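PDB 4U63: DNA photolyase from Agrobacterium tumefaciens, which repairs cyclobutane pyrimidine dimers in DNA with light, carrying FAD and a methenyltetrahydrofolate that probably serves as its light-collecting antenna. Local coordinates for residues Ala216-Asp221 with Leu354-Thr359; Lys335-Gly340 with Ala349-Leu354; Pro345-Gly350 with Met366-Phe371; Arg438-Leu443 with Lys471-Pro476. All coordinates share one frame; numbering follows the deposited sequence.

Contact 1 of 4, residues Ala216-Asp221 with Leu354-Thr359; sequences AKDFSD and LWQHGT. With MHF (5,10-methenyl-6,7,8-trihydrofolic acid), chain B.
Phe-219 pushes the rim of its ring against bare backbone: the carbonyl oxygen of Gln-356 lies in the ring plane, 3.3 Å from Phe-219 CD1, while His-357 O sits over one face, toward the rim. CE1 of the same ring comes within 3.5 Å of Gly-358 N. Gly-358, with positive phi, ends the helix 345-357, and its lack of a side chain lets the phenyl ring come this close. The ring tip turns to the folate, Phe-219 CZ lying 3.4 Å from MHF NA2. This is one wall of the antenna chromophore site: NA2 donates to Leu-354 O (2.9 Å), and the Trp-355 indole lies flat against the pterin, with MHF O4 over the centre of its face. With CG anti to the backbone N (chi1 -166°), the Trp-355 indole is laid over the ligand. Beyond the phenyl ring, the extended Gln-356 chain carries NE2 to Asp-218 OD2, 2.9 Å and nearly straight at 162°; the carboxylate is met on its anti side and somewhat out of its plane, which is turned 51° from the amide. One water joins Asp-218 N to Gln-356 O, and another lies between Asp-221 OD2 and His-357 NE2.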
# COMPACT_ATOMS: atom_id res chain seq x y z
N ALA A 216 13.07 5.96 11.28
CA ALA A 216 11.64 5.75 11.43
C ALA A 216 11.14 6.26 12.77
O ALA A 216 10.05 5.89 13.19
CB ALA A 216 11.33 4.27 11.28
N LYS A 217 11.91 7.12 13.44
CA LYS A 217 11.55 7.54 14.79
C LYS A 217 10.20 8.25 14.88
O LYS A 217 9.57 8.20 15.94
CB LYS A 217 12.64 8.40 15.43
CG LYS A 217 12.92 9.72 14.74
CD LYS A 217 14.08 10.43 15.43
CE LYS A 217 14.53 11.65 14.65
NZ LYS A 217 13.48 12.70 14.60
N ASP A 218 9.77 8.90 13.80
CA ASP A 218 8.46 9.57 13.79
C ASP A 218 7.33 8.72 13.20
O ASP A 218 6.17 9.14 13.22
CB ASP A 218 8.54 10.93 13.09
CG ASP A 218 9.35 11.95 13.89
OD1 ASP A 218 9.68 11.68 15.07
OD2 ASP A 218 9.65 13.01 13.32
N PHE A 219 7.64 7.53 12.70
CA PHE A 219 6.60 6.63 12.18
C PHE A 219 5.57 6.30 13.26
O PHE A 219 4.38 6.27 12.98
CB PHE A 219 7.21 5.33 11.65
CG PHE A 219 7.84 5.42 10.29
CD1 PHE A 219 8.32 6.63 9.77
CD2 PHE A 219 7.96 4.27 9.52
CE1 PHE A 219 8.90 6.67 8.52
CE2 PHE A 219 8.54 4.31 8.27
CZ PHE A 219 9.00 5.50 7.76
N SER A 220 6.04 6.09 14.49
CA SER A 220 5.15 5.73 15.59
C SER A 220 4.19 6.86 15.99
O SER A 220 3.20 6.60 16.68
CB SER A 220 5.93 5.27 16.82
OG SER A 220 6.81 6.28 17.28
N ASP A 221 4.47 8.10 15.57
CA ASP A 221 3.56 9.23 15.80
C ASP A 221 2.27 9.06 15.01
O ASP A 221 1.21 9.55 15.41
CB ASP A 221 4.21 10.56 15.40
CG ASP A 221 5.39 10.94 16.29
OD1 ASP A 221 5.50 10.42 17.42
OD2 ASP A 221 6.21 11.77 15.85
N LEU A 354 6.76 12.07 3.18
CA LEU A 354 7.09 10.68 2.89
C LEU A 354 8.31 10.21 3.68
O LEU A 354 8.28 9.15 4.32
CB LEU A 354 7.33 10.53 1.39
CG LEU A 354 7.78 9.18 0.83
CD1 LEU A 354 6.81 8.07 1.20
CD2 LEU A 354 7.93 9.29 -0.68
N TRP A 355 9.37 11.00 3.65
CA TRP A 355 10.59 10.65 4.37
C TRP A 355 10.35 10.54 5.88
O TRP A 355 10.87 9.62 6.53
CB TRP A 355 11.69 11.68 4.10
CG TRP A 355 13.04 11.25 4.51
CD1 TRP A 355 13.81 11.79 5.49
CD2 TRP A 355 13.81 10.18 3.94
NE1 TRP A 355 15.00 11.13 5.58
CE2 TRP A 355 15.03 10.13 4.64
CE3 TRP A 355 13.57 9.25 2.92
CZ2 TRP A 355 16.03 9.20 4.33
CZ3 TRP A 355 14.57 8.32 2.62
CH2 TRP A 355 15.77 8.30 3.32
N GLN A 356 9.55 11.45 6.43
CA GLN A 356 9.33 11.52 7.89
C GLN A 356 8.34 10.48 8.41
O GLN A 356 8.58 9.89 9.47
CB GLN A 356 8.83 12.90 8.29
CG GLN A 356 8.80 13.11 9.80
CD GLN A 356 8.24 14.46 10.21
OE1 GLN A 356 7.85 15.28 9.37
NE2 GLN A 356 8.20 14.70 11.52
N HIS A 357 7.24 10.28 7.70
CA HIS A 357 6.12 9.46 8.18
C HIS A 357 5.82 8.18 7.39
O HIS A 357 4.94 7.41 7.78
CB HIS A 357 4.86 10.32 8.23
CG HIS A 357 4.91 11.42 9.24
ND1 HIS A 357 4.35 12.66 9.03
CD2 HIS A 357 5.48 11.47 10.47
CE1 HIS A 357 4.55 13.42 10.08
NE2 HIS A 357 5.24 12.73 10.97
N GLY A 358 6.53 7.95 6.30
CA GLY A 358 6.33 6.75 5.50
C GLY A 358 5.04 6.74 4.71
O GLY A 358 4.58 5.69 4.29
N THR A 359 4.47 7.92 4.47
CA THR A 359 3.26 8.04 3.69
C THR A 359 3.18 9.44 3.08
O THR A 359 3.93 10.32 3.45
CB THR A 359 2.00 7.74 4.53
OG1 THR A 359 0.88 7.56 3.67
CG2 THR A 359 1.72 8.85 5.55
N1 MHF B . 11.48 5.33 4.21
C2 MHF B . 11.04 6.45 4.79
NA2 MHF B . 9.72 6.72 4.71
N3 MHF B . 11.87 7.30 5.48
C4 MHF B . 13.19 7.05 5.57
O4 MHF B . 13.95 7.82 6.18
C4A MHF B . 13.70 5.83 4.94
N5 MHF B . 15.04 5.46 4.91
C6 MHF B . 15.55 4.51 3.92
C7 MHF B . 14.57 3.34 3.90
N8 MHF B . 13.20 3.83 3.65
C8A MHF B . 12.76 4.97 4.22
C9 MHF B . 16.99 4.22 4.39
N10 MHF B . 17.13 4.96 5.66
C11 MHF B . 16.11 6.01 5.65
C12 MHF B . 20.93 6.18 7.08
C13 MHF B . 19.93 7.15 6.87
C14 MHF B . 18.69 6.79 6.40
C15 MHF B . 18.40 5.44 6.10
C16 MHF B . 19.37 4.48 6.33
C17 MHF B . 20.63 4.84 6.81
C MHF B . 22.29 6.54 7.61
O MHF B . 23.02 5.62 7.95
N MHF B . 22.63 7.83 7.78
CA MHF B . 23.84 8.28 8.45
CB MHF B . 24.80 8.99 7.49
CG MHF B . 24.75 8.46 6.06
CD MHF B . 23.57 8.96 5.23
OE1 MHF B . 22.84 9.87 5.67
OE2 MHF B . 23.37 8.43 4.12
CT MHF B . 23.47 9.22 9.57
O1 MHF B . 23.64 8.83 10.74
O2 MHF B . 23.00 10.35 9.30
O HOH W 1 10.73 9.22 11.08
O HOH W 2 5.61 13.36 13.69

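Contact 2 of 4, residues Lys335-Gly340 with Ala349-Leu354; sequences KAWTRG and AGMRQL. With MHF (5,10-methenyl-6,7,8-trihydrofolic acid), chain B.
Trp-337 meets Met-351 first, offering the face of its indole to the methionine's end. Met-351 CE stands 3.5 Å from the centroid of the six-membered ring and only 4° off its normal, a CH-pi contact, and SD follows at 4.2 Å from that centroid, so the pair is also a Met-aromatic contact. The methionine chain is bent at both chi2 (-52°) and chi3 (-68°), which folds the methyl back over the ring, and its CG packs 3.2 Å from Trp-337 O. The indole NE1 is held from another side by Val-368 O of the helix 362-375. At Thr-338 the backbone carbonyl shares a water with Met-351 O, while the OG1 hydroxyl turns back to Lys-335 O within its own helix. The helix 331-338 then closes in a Schellman motif at Gly-340, whose positive phi goes with two bonds back into the last turn. Its CA lies 3.7 Å from Met-351 CB, so the helix 345-357 passes right beside the cap. Gly-340 O leaves the turn facing Arg-352, which grips this one atom side-on with NH2 at 2.9 Å and NE at 3.0 Å. The oxygen lies in the guanidinium plane; NH2 comes almost head-on to the carbonyl, while NE approaches from a more bent direction. Arg-352 NH1 forms a salt bridge with Glu-442, which helps fix the rotation of the group.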
# COMPACT_ATOMS: atom_id res chain seq x y z
N LYS A 335 17.74 12.94 -7.40
CA LYS A 335 18.11 13.04 -5.99
C LYS A 335 17.43 14.25 -5.32
O LYS A 335 16.92 14.13 -4.20
CB LYS A 335 19.63 13.09 -5.81
CG LYS A 335 20.30 11.73 -5.95
CD LYS A 335 21.79 11.83 -5.70
CE LYS A 335 22.52 10.58 -6.14
NZ LYS A 335 23.99 10.76 -6.01
N ALA A 336 17.41 15.40 -6.00
CA ALA A 336 16.75 16.58 -5.45
C ALA A 336 15.28 16.29 -5.19
O ALA A 336 14.73 16.68 -4.16
CB ALA A 336 16.89 17.77 -6.38
N TRP A 337 14.64 15.57 -6.12
CA TRP A 337 13.26 15.15 -5.95
C TRP A 337 13.08 14.26 -4.70
O TRP A 337 12.23 14.54 -3.84
CB TRP A 337 12.77 14.45 -7.24
CG TRP A 337 11.36 13.92 -7.20
CD1 TRP A 337 10.22 14.63 -7.41
CD2 TRP A 337 10.95 12.57 -6.96
NE1 TRP A 337 9.12 13.82 -7.29
CE2 TRP A 337 9.54 12.54 -7.02
CE3 TRP A 337 11.64 11.38 -6.69
CZ2 TRP A 337 8.81 11.37 -6.83
CZ3 TRP A 337 10.91 10.22 -6.49
CH2 TRP A 337 9.50 10.22 -6.56
N THR A 338 13.91 13.22 -4.57
CA THR A 338 13.79 12.28 -3.43
C THR A 338 13.96 12.99 -2.08
O THR A 338 13.37 12.59 -1.10
CB THR A 338 14.79 11.10 -3.48
OG1 THR A 338 16.15 11.58 -3.40
CG2 THR A 338 14.59 10.25 -4.75
N ARG A 339 14.78 14.04 -2.06
CA ARG A 339 15.06 14.81 -0.85
C ARG A 339 14.09 15.95 -0.56
O ARG A 339 14.21 16.62 0.48
CB ARG A 339 16.46 15.39 -0.96
CG ARG A 339 17.56 14.35 -1.00
CD ARG A 339 18.84 14.95 -1.54
NE ARG A 339 19.92 13.96 -1.53
CZ ARG A 339 21.08 14.11 -2.15
NH1 ARG A 339 21.36 15.21 -2.85
NH2 ARG A 339 21.99 13.13 -2.08
N GLY A 340 13.15 16.19 -1.46
CA GLY A 340 12.28 17.35 -1.35
C GLY A 340 13.07 18.64 -1.40
O GLY A 340 12.86 19.53 -0.56
N ALA A 349 7.16 19.53 0.25
CA ALA A 349 6.36 19.11 1.40
C ALA A 349 5.99 17.62 1.31
O ALA A 349 6.17 16.88 2.27
CB ALA A 349 5.12 19.98 1.52
N GLY A 350 5.50 17.18 0.15
CA GLY A 350 5.16 15.78 -0.06
C GLY A 350 6.32 14.83 0.15
O GLY A 350 6.21 13.83 0.87
N MET A 351 7.46 15.14 -0.47
CA MET A 351 8.61 14.26 -0.39
C MET A 351 9.16 14.20 1.04
O MET A 351 9.64 13.15 1.48
CB MET A 351 9.69 14.66 -1.40
CG MET A 351 9.21 14.67 -2.85
SD MET A 351 8.41 13.14 -3.38
CE MET A 351 9.80 12.02 -3.36
N ARG A 352 9.07 15.31 1.76
CA ARG A 352 9.50 15.35 3.16
C ARG A 352 8.53 14.64 4.08
O ARG A 352 8.95 13.96 5.03
CB ARG A 352 9.73 16.79 3.60
CG ARG A 352 10.89 17.42 2.86
CD ARG A 352 11.07 18.86 3.27
NE ARG A 352 11.90 19.61 2.33
CZ ARG A 352 12.46 20.78 2.58
NH1 ARG A 352 12.32 21.36 3.78
NH2 ARG A 352 13.19 21.39 1.64
N GLN A 353 7.23 14.78 3.82
CA GLN A 353 6.22 14.00 4.54
C GLN A 353 6.51 12.51 4.41
O GLN A 353 6.49 11.78 5.40
CB GLN A 353 4.81 14.29 4.01
CG GLN A 353 3.75 13.44 4.69
CD GLN A 353 2.35 13.66 4.17
OE1 GLN A 353 2.13 13.94 2.98
NE2 GLN A 353 1.39 13.52 5.06
N LEU A 354 6.76 12.07 3.18
CA LEU A 354 7.09 10.68 2.89
C LEU A 354 8.31 10.21 3.68
O LEU A 354 8.28 9.15 4.32
CB LEU A 354 7.33 10.53 1.39
CG LEU A 354 7.78 9.18 0.83
CD1 LEU A 354 6.81 8.07 1.20
CD2 LEU A 354 7.93 9.29 -0.68
N1 MHF B . 11.48 5.33 4.21
C2 MHF B . 11.04 6.45 4.79
NA2 MHF B . 9.72 6.72 4.71
N3 MHF B . 11.87 7.30 5.48
C4 MHF B . 13.19 7.05 5.57
O4 MHF B . 13.95 7.82 6.18
C4A MHF B . 13.70 5.83 4.94
N5 MHF B . 15.04 5.46 4.91
C6 MHF B . 15.55 4.51 3.92
C7 MHF B . 14.57 3.34 3.90
N8 MHF B . 13.20 3.83 3.65
C8A MHF B . 12.76 4.97 4.22
C9 MHF B . 16.99 4.22 4.39
N10 MHF B . 17.13 4.96 5.66
C11 MHF B . 16.11 6.01 5.65
C12 MHF B . 20.93 6.18 7.08
C13 MHF B . 19.93 7.15 6.87
C14 MHF B . 18.69 6.79 6.40
C15 MHF B . 18.40 5.44 6.10
C16 MHF B . 19.37 4.48 6.33
C17 MHF B . 20.63 4.84 6.81
C MHF B . 22.29 6.54 7.61
O MHF B . 23.02 5.62 7.95
N MHF B . 22.63 7.83 7.78
CA MHF B . 23.84 8.28 8.45
CB MHF B . 24.80 8.99 7.49
CG MHF B . 24.75 8.46 6.06
CD MHF B . 23.57 8.96 5.23
OE1 MHF B . 22.84 9.87 5.67
OE2 MHF B . 23.37 8.43 4.12
CT MHF B . 23.47 9.22 9.57
O1 MHF B . 23.64 8.83 10.74
O2 MHF B . 23.00 10.35 9.30
O HOH W 3 11.11 11.19 0.01

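Contact 3 of 4, residues Pro345-Gly350 with Met366-Phe371; sequences PIVDAG and MIVASF. With FAD (flavin-adenine dinucleotide), chain C.
Helices 345-350 and 366-371 cross at -110°, their axes 9.1 Å apart at closest approach, with Val-347 and Val-368 nearest in backbone. Val-347 fills the crossing with both methyls. Its CG1, anti to the backbone N (chi1 172°), meets Val-368 CG1 at 4.1 Å; CG2 goes the other way, touching Ile-367 CG2 and coming obliquely to the Phe-371 ring, 4.0 Å from its CG. Val-368 CG1 also packs 3.7 Å from Val-347 O and reaches toward Gly-350, whose bare CA lets the valine methyl settle against the backbone. This is helix-on-helix packing in the all-helical FAD-binding part of a photolyase; the side chains that meet are all apolar, and no hydrogen bond crosses between the two segments. At the side of the crossing, Ile-346 and Ile-367 meet at about a right angle, CG2 against CG2 at 4.1 Å, and Pro-422 lies against both Ile-346 and Val-347. The helix 362-375 turns another side to the flavin. Met-366 CG lies 3.7 Å from FAD C8M, and Ala-369 CB is 3.9 Å from C7M, so the dimethylbenzene edge of the isoalloxazine rests on the same helix whose Ile-367, Val-368 and Phe-371 pack on 345-350.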
# COMPACT_ATOMS: atom_id res chain seq x y z
N PRO A 345 7.48 24.31 -3.30
CA PRO A 345 7.10 23.92 -1.92
C PRO A 345 6.13 22.75 -1.77
O PRO A 345 6.34 21.92 -0.92
CB PRO A 345 6.49 25.21 -1.37
CG PRO A 345 7.29 26.27 -2.05
CD PRO A 345 7.43 25.78 -3.46
N ILE A 346 5.09 22.68 -2.60
CA ILE A 346 4.12 21.58 -2.45
C ILE A 346 4.76 20.22 -2.73
O ILE A 346 4.46 19.24 -2.06
CB ILE A 346 2.84 21.82 -3.30
CG1 ILE A 346 1.75 20.80 -2.97
CG2 ILE A 346 3.12 21.80 -4.80
CD1 ILE A 346 1.22 20.89 -1.57
N VAL A 347 5.66 20.19 -3.72
CA VAL A 347 6.39 18.97 -4.07
C VAL A 347 7.31 18.60 -2.92
O VAL A 347 7.32 17.46 -2.45
CB VAL A 347 7.20 19.16 -5.37
CG1 VAL A 347 8.11 17.96 -5.65
CG2 VAL A 347 6.26 19.40 -6.54
N ASP A 348 8.05 19.58 -2.44
CA ASP A 348 8.99 19.36 -1.34
C ASP A 348 8.30 18.91 -0.06
O ASP A 348 8.76 18.00 0.61
CB ASP A 348 9.85 20.60 -1.13
CG ASP A 348 10.79 20.85 -2.31
OD1 ASP A 348 10.97 19.92 -3.14
OD2 ASP A 348 11.34 21.95 -2.43
N ALA A 349 7.16 19.53 0.25
CA ALA A 349 6.36 19.11 1.40
C ALA A 349 5.99 17.62 1.31
O ALA A 349 6.17 16.88 2.27
CB ALA A 349 5.12 19.98 1.52
N GLY A 350 5.50 17.18 0.15
CA GLY A 350 5.16 15.78 -0.06
C GLY A 350 6.32 14.83 0.15
O GLY A 350 6.21 13.83 0.87
N MET A 366 0.07 12.44 -6.48
CA MET A 366 -0.16 12.76 -7.89
C MET A 366 0.73 13.93 -8.34
O MET A 366 1.33 13.90 -9.41
CB MET A 366 -1.63 13.09 -8.15
CG MET A 366 -2.59 11.95 -7.89
SD MET A 366 -4.32 12.47 -8.05
CE MET A 366 -4.40 12.73 -9.82
N ILE A 367 0.82 14.96 -7.50
CA ILE A 367 1.63 16.14 -7.81
C ILE A 367 3.12 15.80 -7.90
O ILE A 367 3.78 16.23 -8.86
CB ILE A 367 1.40 17.28 -6.79
CG1 ILE A 367 -0.05 17.81 -6.90
CG2 ILE A 367 2.38 18.43 -7.02
CD1 ILE A 367 -0.50 18.64 -5.73
N VAL A 368 3.65 15.04 -6.94
CA VAL A 368 5.09 14.73 -6.96
C VAL A 368 5.45 13.77 -8.10
O VAL A 368 6.53 13.88 -8.68
CB VAL A 368 5.63 14.20 -5.60
CG1 VAL A 368 5.32 15.17 -4.47
CG2 VAL A 368 5.14 12.79 -5.29
N ALA A 369 4.54 12.86 -8.40
CA ALA A 369 4.74 11.90 -9.49
C ALA A 369 4.77 12.65 -10.82
O ALA A 369 5.66 12.43 -11.63
CB ALA A 369 3.65 10.84 -9.48
N SER A 370 3.81 13.53 -11.03
CA SER A 370 3.79 14.35 -12.23
C SER A 370 5.03 15.24 -12.33
O SER A 370 5.60 15.40 -13.42
CB SER A 370 2.51 15.19 -12.28
OG SER A 370 2.44 15.88 -13.52
N PHE A 371 5.47 15.81 -11.21
CA PHE A 371 6.67 16.63 -11.25
C PHE A 371 7.90 15.83 -11.74
O PHE A 371 8.68 16.33 -12.56
CB PHE A 371 6.97 17.23 -9.89
CG PHE A 371 8.02 18.29 -9.93
CD1 PHE A 371 7.70 19.59 -10.27
CD2 PHE A 371 9.36 17.98 -9.67
CE1 PHE A 371 8.66 20.58 -10.33
CE2 PHE A 371 10.33 18.97 -9.73
CZ PHE A 371 9.98 20.27 -10.06
PA FAD C . -8.35 6.83 1.99
O1A FAD C . -8.69 8.08 1.26
O2A FAD C . -8.80 6.67 3.40
O5B FAD C . -8.84 5.61 1.06
C5B FAD C . -9.19 4.33 1.60
C4B FAD C . -8.42 3.21 0.93
O4B FAD C . -8.69 3.16 -0.47
C3B FAD C . -6.92 3.35 1.03
O3B FAD C . -6.42 2.93 2.31
C2B FAD C . -6.44 2.50 -0.13
O2B FAD C . -6.42 1.11 0.22
C1B FAD C . -7.51 2.73 -1.17
N9A FAD C . -7.18 3.78 -2.15
C8A FAD C . -7.48 5.09 -2.05
N7A FAD C . -7.06 5.77 -3.14
C5A FAD C . -6.49 4.88 -3.98
C6A FAD C . -5.83 4.95 -5.29
N6A FAD C . -5.73 6.14 -5.93
N1A FAD C . -5.35 3.80 -5.80
C2A FAD C . -5.45 2.62 -5.15
N3A FAD C . -6.04 2.49 -3.94
C4A FAD C . -6.56 3.57 -3.32
N1 FAD C . -1.90 3.23 -2.44
C2 FAD C . -1.46 2.12 -1.79
O2 FAD C . -2.27 1.54 -1.04
N3 FAD C . -0.19 1.65 -1.95
C4 FAD C . 0.71 2.26 -2.76
O4 FAD C . 1.87 1.81 -2.92
C4X FAD C . 0.29 3.48 -3.49
N5 FAD C . 1.13 4.18 -4.31
C5X FAD C . 0.69 5.28 -4.98
C6 FAD C . 1.53 5.98 -5.84
C7 FAD C . 1.10 7.12 -6.52
C7M FAD C . 2.03 7.87 -7.45
C8 FAD C . -0.28 7.61 -6.32
C8M FAD C . -0.81 8.84 -7.04
C9 FAD C . -1.12 6.93 -5.48
C9A FAD C . -0.70 5.79 -4.79
N10 FAD C . -1.58 5.09 -3.90
C10 FAD C . -1.10 3.94 -3.26
C1' FAD C . -2.98 5.48 -3.71
C2' FAD C . -3.36 6.44 -2.60
O2' FAD C . -2.57 7.63 -2.71
C3' FAD C . -3.22 5.80 -1.23
O3' FAD C . -3.96 4.59 -1.16
C4' FAD C . -3.74 6.79 -0.18
O4' FAD C . -2.86 7.90 -0.12
C5' FAD C . -3.81 6.09 1.17
O5' FAD C . -4.28 6.97 2.20
P FAD C . -5.61 6.57 3.00
O1P FAD C . -5.83 7.59 4.06
O2P FAD C . -5.51 5.15 3.49
O3P FAD C . -6.73 6.67 1.86

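Contact 4 of 4, residues Arg438-Leu443 with Lys471-Pro476; sequences RFVPEL and KTYPLP
Glu-442 OE2 is gripped by a water at 2.6 Å that also donates to Thr-472 O (3.2 Å), and has Arg-352 of the helix 345-357 as its second partner. The water therefore ties the carboxylate to the backbone of 471-476; the positive charge beside it would probably favour the ionised acid. Glu-442 has CG between its own backbone N and carbonyl carbon (chi1 61°), which puts CG 3.5 Å from Thr-472 O, and a bend at chi2 then turns the carboxylate toward the water. Lower on the chain, Glu-442 CB packs against Thr-472 CG2. The same OE2 approaches the edge of the Tyr-473 ring near its plane, with the carboxylate turned 78° from that plane. The contact joins the 3-10 turn 441-443, which follows the end of the helix 434-439, to the irregular loop between helices 459-465 and 480-495, in the C-terminal part of the FAD-binding region. Tyr-473 packs against the turn and the residue before it. Leu-443 CD1 stands over the centre of one ring face, 4.0 Å from the centroid and 5° off the normal, as a CH-pi contact; CD2 touches the ring at CG. Pro-474 CD lies over the opposite face, toward the rim, so the phenol is sandwiched between leucine and proline. Val-440 CG1 comes in obliquely, 3.6 Å from Tyr-473 CE1. At the far end, the phenol OH makes a weak hydrogen bond to Asp-348 of the helix 345-357.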
# COMPACT_ATOMS: atom_id res chain seq x y z
N ARG A 438 3.86 22.90 7.46
CA ARG A 438 4.06 21.72 8.31
C ARG A 438 5.34 20.98 7.95
O ARG A 438 6.11 20.61 8.82
CB ARG A 438 2.87 20.78 8.20
CG ARG A 438 2.94 19.52 9.04
CD ARG A 438 1.60 18.81 9.03
NE ARG A 438 0.57 19.66 9.63
CZ ARG A 438 -0.72 19.72 9.27
NH1 ARG A 438 -1.20 18.97 8.26
NH2 ARG A 438 -1.54 20.54 9.91
N PHE A 439 5.55 20.78 6.65
CA PHE A 439 6.70 19.99 6.17
C PHE A 439 7.87 20.78 5.59
O PHE A 439 8.93 20.21 5.39
CB PHE A 439 6.19 18.95 5.19
CG PHE A 439 5.27 17.95 5.83
CD1 PHE A 439 5.78 16.99 6.69
CD2 PHE A 439 3.90 17.98 5.60
CE1 PHE A 439 4.95 16.07 7.30
CE2 PHE A 439 3.06 17.06 6.20
CZ PHE A 439 3.58 16.11 7.06
N VAL A 440 7.67 22.07 5.34
CA VAL A 440 8.74 22.97 4.92
C VAL A 440 8.68 24.16 5.90
O VAL A 440 8.33 25.29 5.51
CB VAL A 440 8.58 23.41 3.45
CG1 VAL A 440 9.86 24.05 2.94
CG2 VAL A 440 8.19 22.22 2.56
N PRO A 441 9.03 23.92 7.19
CA PRO A 441 8.89 24.94 8.24
C PRO A 441 9.77 26.17 8.05
O PRO A 441 9.47 27.21 8.60
CB PRO A 441 9.29 24.18 9.52
CG PRO A 441 10.21 23.12 9.04
CD PRO A 441 9.61 22.67 7.74
N GLU A 442 10.85 26.06 7.28
CA GLU A 442 11.65 27.23 6.93
C GLU A 442 10.87 28.31 6.15
O GLU A 442 11.30 29.45 6.09
CB GLU A 442 12.90 26.84 6.15
CG GLU A 442 12.65 26.13 4.83
CD GLU A 442 12.65 24.63 4.96
OE1 GLU A 442 11.94 24.10 5.84
OE2 GLU A 442 13.36 23.98 4.17
N LEU A 443 9.75 27.93 5.53
CA LEU A 443 8.85 28.88 4.88
C LEU A 443 7.68 29.38 5.77
O LEU A 443 6.83 30.13 5.30
CB LEU A 443 8.30 28.26 3.58
CG LEU A 443 9.37 27.82 2.58
CD1 LEU A 443 8.73 27.21 1.34
CD2 LEU A 443 10.27 28.99 2.18
N LYS A 471 19.87 29.09 0.30
CA LYS A 471 20.47 28.74 1.60
C LYS A 471 19.41 28.09 2.48
O LYS A 471 19.48 26.90 2.78
CB LYS A 471 21.02 29.99 2.29
N THR A 472 18.44 28.89 2.88
CA THR A 472 17.29 28.47 3.68
C THR A 472 16.38 27.49 2.95
O THR A 472 15.88 26.52 3.53
CB THR A 472 16.45 29.71 4.02
OG1 THR A 472 17.30 30.69 4.62
CG2 THR A 472 15.30 29.40 4.95
N TYR A 473 16.16 27.77 1.67
CA TYR A 473 15.29 26.99 0.81
C TYR A 473 15.78 27.14 -0.64
O TYR A 473 16.19 28.23 -1.04
CB TYR A 473 13.83 27.45 0.97
CG TYR A 473 12.85 26.62 0.18
CD1 TYR A 473 12.53 25.34 0.59
CD2 TYR A 473 12.26 27.12 -0.98
CE1 TYR A 473 11.64 24.55 -0.13
CE2 TYR A 473 11.36 26.34 -1.72
CZ TYR A 473 11.06 25.06 -1.29
OH TYR A 473 10.19 24.27 -1.98
N PRO A 474 15.77 26.05 -1.44
CA PRO A 474 16.37 26.18 -2.78
C PRO A 474 15.51 26.94 -3.79
O PRO A 474 14.30 27.03 -3.62
CB PRO A 474 16.56 24.72 -3.23
CG PRO A 474 15.57 23.95 -2.45
CD PRO A 474 15.38 24.66 -1.15
N LEU A 475 16.16 27.49 -4.82
CA LEU A 475 15.46 28.04 -5.97
C LEU A 475 14.89 26.89 -6.76
O LEU A 475 15.36 25.76 -6.62
CB LEU A 475 16.40 28.84 -6.87
CG LEU A 475 16.87 30.20 -6.35
CD1 LEU A 475 17.99 30.72 -7.22
CD2 LEU A 475 15.71 31.18 -6.33
N PRO A 476 13.87 27.15 -7.61
CA PRO A 476 13.32 26.08 -8.43
C PRO A 476 14.40 25.42 -9.24
O PRO A 476 15.20 26.10 -9.87
CB PRO A 476 12.33 26.79 -9.34
CG PRO A 476 11.93 27.98 -8.57
CD PRO A 476 13.17 28.43 -7.87
O HOH W 4 15.31 23.51 2.49

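How the contacts relate
The helix 345-357 runs through the whole set: it supplies a segment to contacts 1, 2 and 3, and contact 4 reaches it through side chains. Contacts 2 and 3 lie closest, their centres about 8 Å apart, and share Ala-349 and Gly-350; contact 1 lies about 13 Å from contact 2. Along the chain, contact 2 lies within the span from 216 to 359 that contact 1 closes, overlapping its second segment at Leu-354; contacts 1 and 3 alternate, and contact 4 follows all three. Contact 4 sits about 12 Å from contact 2 and 19 Å from contact 1. One helix thus links the folate site of contact 1 to the helix that borders the flavin in contact 3.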